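Local coordinates for uncharacterized conserved protein YjbQ/UPF0047 family, ortholog yugU B.subtilis (Clostridium acetobutylicum, PDB 1VMH) that is of unknown function but belongs to the YjbQ/UPF0047 family and assembles from three copies of its chain, at residues 110-113 against 118-121; 27-32 against 70-75; 87-90 against 95-98. All blocks are in the same frame, centred on the assembly; numbering follows the deposited sequence. Where two conformers were deposited one is given.

Interaction 1: residues 110-113 against 118-121; sequences QIII and LKLG
A chi1 of -52° at I111 sets CG2 opposite the backbone N, from where this methyl reaches between two leucines of 118-121. It lies 3.8 Å from CD2 of L118, and CD2 of L120 comes to 3.9 Å from CG2 of I111. Both leucines carry CG beside their own backbone N, which brings their ends closer to the isoleucine, and each comes in at a slant. CD2 of L118 also approaches CG1 of I113, more loosely. I113 and L118 form a non-hydrogen-bonded antiparallel pair, with 4.7 Å from CA of I113 to CA of L118 and both side chains on one face, where V36 and V40 of helix 33-43 cover L118. This is the closing end of a beta hairpin, and the next step outward shows how such a pairing frays. K119 N still donates to I112 O at 2.7 Å, nearly straight at the hydrogen (171°), with the donor N somewhat out of the plane of the I112 carbonyl. The return bond is replaced by a water, which accepts from I112 N at 2.9 Å and donates to K119 O at 2.8 Å. The chain bends at K119 in an inverse gamma turn, consistent with the strand pairing giving way there. I112 and K119 run side by side, with CB of I112 4.0 Å from CB of K119; the lysine amine then departs to a salt bridge with E114, and K119 also makes a cation-pi contact with F140 of the second subunit.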
loop_
_atom_site.group_PDB
_atom_site.type_symbol
_atom_site.label_atom_id
_atom_site.label_comp_id
_atom_site.label_asym_id
_atom_site.label_seq_id
_atom_site.Cartn_x
_atom_site.Cartn_y
_atom_site.Cartn_z
ATOM N N GLN A 110 -1.798 -7.794 3.593
ATOM C CA GLN A 110 -2.139 -9.210 3.473
ATOM C C GLN A 110 -0.890 -10.063 3.511
ATOM O O GLN A 110 0.205 -9.624 3.120
ATOM C CB GLN A 110 -3.071 -9.508 2.310
ATOM C CG GLN A 110 -2.540 -9.258 0.967
ATOM C CD GLN A 110 -3.563 -9.653 -0.113
ATOM O OE1 GLN A 110 -4.551 -10.427 0.122
ATOM N NE2 GLN A 110 -3.365 -9.092 -1.269
ATOM N N ILE A 111 -1.054 -11.266 4.072
ATOM C CA ILE A 111 0.046 -12.172 4.319
ATOM C C ILE A 111 -0.391 -13.560 3.840
ATOM O O ILE A 111 -1.514 -14.004 4.081
ATOM C CB ILE A 111 0.400 -12.198 5.823
ATOM C CG1 ILE A 111 0.623 -10.775 6.363
ATOM C CG2 ILE A 111 1.626 -13.089 6.089
ATOM C CD1 ILE A 111 -0.620 -10.118 6.924
ATOM N N ILE A 112 0.515 -14.259 3.186
ATOM C CA ILE A 112 0.265 -15.598 2.724
ATOM C C ILE A 112 0.250 -16.526 3.919
ATOM O O ILE A 112 1.072 -16.386 4.862
ATOM C CB ILE A 112 1.346 -16.025 1.751
ATOM C CG1 ILE A 112 1.262 -15.176 0.470
ATOM C CG2 ILE A 112 1.209 -17.510 1.380
ATOM C CD1 ILE A 112 2.601 -15.127 -0.360
ATOM N N ILE A 113 -0.681 -17.470 3.893
ATOM C CA ILE A 113 -0.729 -18.563 4.841
ATOM C C ILE A 113 -0.283 -19.820 4.103
ATOM O O ILE A 113 -0.852 -20.156 3.053
ATOM C CB ILE A 113 -2.145 -18.765 5.411
ATOM C CG1 ILE A 113 -2.631 -17.502 6.126
ATOM C CG2 ILE A 113 -2.176 -19.948 6.357
ATOM C CD1 ILE A 113 -4.143 -17.491 6.338
ATOM N N LEU A 118 1.709 -18.105 9.003
ATOM C CA LEU A 118 1.934 -16.851 8.253
ATOM C C LEU A 118 3.310 -16.893 7.632
ATOM O O LEU A 118 4.307 -17.097 8.324
ATOM C CB LEU A 118 1.844 -15.649 9.189
ATOM C CG LEU A 118 0.469 -15.404 9.806
ATOM C CD1 LEU A 118 0.602 -14.402 10.966
ATOM C CD2 LEU A 118 -0.486 -14.881 8.722
ATOM N N LYS A 119 3.366 -16.696 6.316
ATOM C CA LYS A 119 4.624 -16.777 5.585
ATOM C C LYS A 119 5.341 -15.436 5.618
ATOM O O LYS A 119 5.301 -14.631 4.670
ATOM C CB LYS A 119 4.386 -17.180 4.155
ATOM C CG LYS A 119 5.601 -17.847 3.501
ATOM C CD LYS A 119 5.265 -18.201 2.045
ATOM C CE LYS A 119 6.505 -18.619 1.261
ATOM N NZ LYS A 119 7.217 -19.724 1.952
ATOM N N LEU A 120 6.009 -15.184 6.720
ATOM C CA LEU A 120 6.702 -13.924 6.971
ATOM C C LEU A 120 8.202 -14.161 6.929
ATOM O O LEU A 120 8.675 -15.265 7.248
ATOM C CB LEU A 120 6.313 -13.348 8.350
ATOM C CG LEU A 120 4.855 -12.868 8.429
ATOM C CD1 LEU A 120 4.339 -12.795 9.838
ATOM C CD2 LEU A 120 4.723 -11.505 7.754
ATOM N N GLY A 121 8.933 -13.106 6.582
ATOM C CA GLY A 121 10.380 -13.168 6.559
ATOM C C GLY A 121 11.005 -13.008 7.936
ATOM O O GLY A 121 10.315 -12.930 8.944
HETATM O O HOH W 1 3.355 -13.681 2.929
#

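Interaction 2: residues 27-32 against 70-75; sequences DQFIDI and DVTRDI
The ring of F29 reaches from the edge strand 28-31 to helix 69-82 and meets two side chains one helical turn apart, T72 and I75. Its CD2 side takes the threonine: CG2 of T72 stands 3.7 Å from CD2 of F29, approaching obliquely. Further out, CZ of F29 lies 3.8 Å from CG2 of I75, and these two side chains cross at about a right angle. CD1 of I75 adds a looser touch at 4.2 Å from CE2 of F29, so both branches of the isoleucine meet the outer half of the ring, at CZ and CE2. At T72, chi1 of 58° places OG1 between the backbone N and the carbonyl carbon, where it bonds back to P69 O in the preceding turn; the same torsion turns the methyl toward CD2 of F29. Y127 of the neighbouring strand 124-130 also meets F29, with the ring planes at about 55°, and L76 adds to the packing on the helix side. The contact packs helix 69-82 against the three-stranded antiparallel sheet of strands 28-31, 124-130 and 59-65. On the same helix, R73 and D74 form a salt bridge of 2.9 Å between NH1 of R73 and OD1 of D74, and both residues bind the second subunit. With no hydrogen bond linking 27-32 to 70-75, cohesion there rests on shape and apolar burial, while OG1 of T72 bonds within its own helix.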
loop_
_atom_site.group_PDB
_atom_site.type_symbol
_atom_site.label_atom_id
_atom_site.label_comp_id
_atom_site.label_asym_id
_atom_site.label_seq_id
_atom_site.Cartn_x
_atom_site.Cartn_y
_atom_site.Cartn_z
ATOM N N ASP A 27 1.533 8.867 18.322
ATOM C CA ASP A 27 1.921 7.895 17.302
ATOM C C ASP A 27 2.546 6.656 17.923
ATOM O O ASP A 27 3.249 6.739 18.936
ATOM C CB ASP A 27 2.761 8.501 16.166
ATOM C CG ASP A 27 4.051 9.123 16.618
ATOM O OD1 ASP A 27 4.394 9.079 17.820
ATOM O OD2 ASP A 27 4.755 9.683 15.742
ATOM N N GLN A 28 2.282 5.499 17.309
ATOM C CA GLN A 28 2.672 4.242 17.912
ATOM C C GLN A 28 2.590 3.104 16.902
ATOM O O GLN A 28 1.655 3.072 16.105
ATOM C CB GLN A 28 1.725 3.937 19.079
ATOM C CG GLN A 28 2.153 2.817 20.006
ATOM C CD GLN A 28 1.181 2.562 21.114
ATOM O OE1 GLN A 28 0.234 3.298 21.281
ATOM N NE2 GLN A 28 1.417 1.511 21.897
ATOM N N PHE A 29 3.568 2.208 16.918
ATOM C CA PHE A 29 3.500 0.954 16.170
ATOM C C PHE A 29 3.145 -0.126 17.188
ATOM O O PHE A 29 3.852 -0.294 18.203
ATOM C CB PHE A 29 4.825 0.572 15.515
ATOM C CG PHE A 29 5.033 1.124 14.140
ATOM C CD1 PHE A 29 4.629 2.411 13.788
ATOM C CD2 PHE A 29 5.672 0.340 13.177
ATOM C CE1 PHE A 29 4.849 2.887 12.467
ATOM C CE2 PHE A 29 5.921 0.826 11.923
ATOM C CZ PHE A 29 5.517 2.074 11.562
ATOM N N ILE A 30 2.091 -0.863 16.937
ATOM C CA ILE A 30 1.665 -1.974 17.799
ATOM C C ILE A 30 1.783 -3.280 16.994
ATOM O O ILE A 30 1.177 -3.431 15.921
ATOM C CB ILE A 30 0.216 -1.784 18.309
ATOM C CG1 ILE A 30 0.120 -0.477 19.125
ATOM C CG2 ILE A 30 -0.186 -3.002 19.133
ATOM C CD1 ILE A 30 -0.347 0.714 18.337
ATOM N N ASP A 31 2.578 -4.230 17.500
ATOM C CA ASP A 31 2.812 -5.492 16.805
ATOM C C ASP A 31 1.621 -6.415 17.028
ATOM O O ASP A 31 1.408 -6.901 18.136
ATOM C CB ASP A 31 4.079 -6.158 17.350
ATOM C CG ASP A 31 4.470 -7.391 16.571
ATOM O OD1 ASP A 31 3.620 -8.014 15.931
ATOM O OD2 ASP A 31 5.647 -7.791 16.671
ATOM N N ILE A 32 0.837 -6.614 15.976
ATOM C CA ILE A 32 -0.365 -7.426 16.020
ATOM C C ILE A 32 -0.197 -8.773 15.349
ATOM O O ILE A 32 -1.176 -9.491 15.096
ATOM C CB ILE A 32 -1.584 -6.677 15.435
ATOM C CG1 ILE A 32 -1.340 -6.206 13.988
ATOM C CG2 ILE A 32 -1.875 -5.478 16.328
ATOM C CD1 ILE A 32 -2.591 -5.704 13.274
ATOM N N ASP A 70 14.421 0.627 17.653
ATOM C CA ASP A 70 15.010 1.810 17.019
ATOM C C ASP A 70 14.457 2.002 15.591
ATOM O O ASP A 70 14.325 3.121 15.131
ATOM C CB ASP A 70 16.536 1.721 16.950
ATOM C CG ASP A 70 17.245 1.945 18.312
ATOM O OD1 ASP A 70 16.720 2.625 19.220
ATOM O OD2 ASP A 70 18.375 1.463 18.458
ATOM N N VAL A 71 14.128 0.910 14.895
ATOM C CA VAL A 71 13.577 1.011 13.546
ATOM C C VAL A 71 12.201 1.620 13.601
ATOM O O VAL A 71 11.901 2.505 12.810
ATOM C CB VAL A 71 13.537 -0.334 12.830
ATOM C CG1 VAL A 71 12.737 -0.235 11.498
ATOM C CG2 VAL A 71 14.945 -0.807 12.569
ATOM N N THR A 72 11.348 1.196 14.525
ATOM C CA THR A 72 10.003 1.743 14.556
ATOM C C THR A 72 10.056 3.204 15.011
ATOM O O THR A 72 9.343 4.046 14.459
ATOM C CB THR A 72 9.034 0.916 15.438
ATOM O OG1 THR A 72 9.556 0.843 16.764
ATOM C CG2 THR A 72 8.864 -0.480 14.882
ATOM N N ARG A 73 10.974 3.525 15.929
ATOM C CA ARG A 73 11.180 4.908 16.292
ATOM C C ARG A 73 11.646 5.763 15.104
ATOM O O ARG A 73 11.109 6.841 14.842
ATOM C CB ARG A 73 12.157 5.030 17.463
ATOM C CG ARG A 73 12.584 6.459 17.785
ATOM C CD ARG A 73 13.874 6.856 17.065
ATOM N NE ARG A 73 14.274 8.234 17.416
ATOM C CZ ARG A 73 14.913 9.078 16.614
ATOM N NH1 ARG A 73 15.271 8.740 15.384
ATOM N NH2 ARG A 73 15.215 10.293 17.056
ATOM N N ASP A 74 12.618 5.252 14.350
ATOM C CA ASP A 74 13.092 5.960 13.165
ATOM C C ASP A 74 11.986 6.221 12.153
ATOM O O ASP A 74 11.925 7.287 11.555
ATOM C CB ASP A 74 14.250 5.191 12.516
ATOM C CG ASP A 74 15.546 5.285 13.324
ATOM O OD1 ASP A 74 15.612 6.089 14.302
ATOM O OD2 ASP A 74 16.499 4.555 12.974
ATOM N N ILE A 75 11.099 5.261 11.962
ATOM C CA ILE A 75 10.011 5.450 11.009
ATOM C C ILE A 75 9.045 6.525 11.491
ATOM O O ILE A 75 8.721 7.449 10.758
ATOM C CB ILE A 75 9.239 4.145 10.762
ATOM C CG1 ILE A 75 10.145 3.092 10.100
ATOM C CG2 ILE A 75 8.028 4.376 9.844
ATOM C CD1 ILE A 75 9.556 1.685 10.023
#

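Interaction 3: residues 87-90 against 95-98; sequences GDYK and NSHA
Y89 and S96 bring the two backbones closest, CA of Y89 to CA of S96 measuring 6.6 Å, where the loop leaves an inverse gamma turn centred on D88 and passes the first turn of helix 96-105. The tyrosine does most of the touching. With chi1 at -53° its CG sits beside its own backbone N and opposite its carbonyl carbon, and the ring extends along the start of the helix. CB of S96 comes obliquely to the ring, 3.6 Å from CD1 of Y89 and 4.1 Å from CG of Y89. Farther along, the backbone N of H97 lies over one face, 4.2 Å above the ring plane and displaced toward the rim. Near the phenol end, CB of H97 is 4.0 Å from OH of Y89, and the two side chains cross at about a right angle; the imidazole itself leads away from the tyrosine. No hydrogen bond joins the segments. The polar ends bind other groups instead: OH of Y89 pairs with P84 O, which fixes the outer end of the ring against its own loop, and OG of S96 pairs with OD2 of D74 of the third subunit. D88 forms salt bridges with R73 and K81 of that same subunit, and K90 N also bonds to its D74. N95 occupies the N-cap position without a side-chain capping bond. The arrangement is thus an aromatic side chain from a connecting loop packed on a helix N-terminus, set within a polar subunit interface of the trimer.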
loop_
_atom_site.group_PDB
_atom_site.type_symbol
_atom_site.label_atom_id
_atom_site.label_comp_id
_atom_site.label_asym_id
_atom_site.label_seq_id
_atom_site.Cartn_x
_atom_site.Cartn_y
_atom_site.Cartn_z
ATOM N N GLY A 87 1.355 22.712 10.226
ATOM C CA GLY A 87 1.744 23.056 8.863
ATOM C C GLY A 87 0.589 23.616 8.060
ATOM O O GLY A 87 -0.340 24.229 8.614
ATOM N N ASP A 88 0.656 23.399 6.747
ATOM C CA ASP A 88 -0.293 23.912 5.797
ATOM C C ASP A 88 -1.467 22.969 5.756
ATOM O O ASP A 88 -1.591 22.131 4.848
ATOM C CB ASP A 88 0.361 24.012 4.412
ATOM C CG ASP A 88 -0.538 24.649 3.379
ATOM O OD1 ASP A 88 -1.688 25.011 3.714
ATOM O OD2 ASP A 88 -0.093 24.780 2.215
ATOM N N TYR A 89 -2.291 23.070 6.786
ATOM C CA TYR A 89 -3.442 22.197 6.983
ATOM C C TYR A 89 -4.679 23.024 7.294
ATOM O O TYR A 89 -4.685 23.775 8.260
ATOM C CB TYR A 89 -3.212 21.222 8.133
ATOM C CG TYR A 89 -1.954 20.394 8.092
ATOM C CD1 TYR A 89 -1.763 19.455 7.115
ATOM C CD2 TYR A 89 -0.983 20.519 9.076
ATOM C CE1 TYR A 89 -0.629 18.647 7.096
ATOM C CE2 TYR A 89 0.149 19.756 9.064
ATOM C CZ TYR A 89 0.326 18.794 8.068
ATOM O OH TYR A 89 1.459 18.001 8.009
ATOM N N LYS A 90 -5.722 22.853 6.501
ATOM C CA LYS A 90 -7.014 23.484 6.731
ATOM C C LYS A 90 -7.891 22.743 7.724
ATOM O O LYS A 90 -8.746 23.362 8.357
ATOM C CB LYS A 90 -7.779 23.601 5.412
ATOM C CG LYS A 90 -7.174 24.574 4.434
ATOM C CD LYS A 90 -8.114 24.814 3.277
ATOM N N ASN A 95 -5.623 17.035 12.707
ATOM C CA ASN A 95 -4.983 15.716 12.544
ATOM C C ASN A 95 -4.769 15.291 11.108
ATOM O O ASN A 95 -4.565 14.098 10.823
ATOM C CB ASN A 95 -5.744 14.654 13.351
ATOM C CG ASN A 95 -7.170 14.542 12.940
ATOM O OD1 ASN A 95 -7.593 15.206 11.995
ATOM N ND2 ASN A 95 -7.944 13.710 13.644
ATOM N N SER A 96 -4.694 16.261 10.199
ATOM C CA SER A 96 -4.394 15.913 8.824
ATOM C C SER A 96 -3.057 15.162 8.682
ATOM O O SER A 96 -2.901 14.309 7.794
ATOM C CB SER A 96 -4.416 17.134 7.901
ATOM O OG SER A 96 -5.749 17.475 7.593
ATOM N N HIS A 97 -2.072 15.508 9.503
ATOM C CA HIS A 97 -0.787 14.768 9.458
ATOM C C HIS A 97 -1.036 13.267 9.574
ATOM O O HIS A 97 -0.403 12.432 8.895
ATOM C CB HIS A 97 0.146 15.238 10.574
ATOM C CG HIS A 97 -0.362 14.964 11.954
ATOM N ND1 HIS A 97 -1.380 15.697 12.518
ATOM C CD2 HIS A 97 -0.004 14.044 12.881
ATOM C CE1 HIS A 97 -1.632 15.239 13.732
ATOM N NE2 HIS A 97 -0.808 14.241 13.980
ATOM N N ALA A 98 -1.955 12.914 10.447
ATOM C CA ALA A 98 -2.306 11.508 10.698
ATOM C C ALA A 98 -3.021 10.906 9.493
ATOM O O ALA A 98 -2.772 9.751 9.134
ATOM C CB ALA A 98 -3.153 11.379 11.917
#

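Overall arrangement
Segment 70-75 of interaction 2 and the segments of interaction 3 meet across a repeated subunit interface. R73 and D74, beside the apolar contact of 27-32 with 70-75, bind D88, K90 and S96 of the second subunit; the same residues of interaction 3 receive R73 and D74 of the third, which closes the trimer. Within one chain these contacts do not touch: their centres are 21 Å apart and nearest atoms about 7 Å. Interaction 1 also meets the second subunit; its centre is 20 Å from that of interaction 2, nearest atoms about 7 Å apart without touching, and 34 Å from that of interaction 3, across the chain's centre. A sodium ion lies about 11 Å from the side chain of I75.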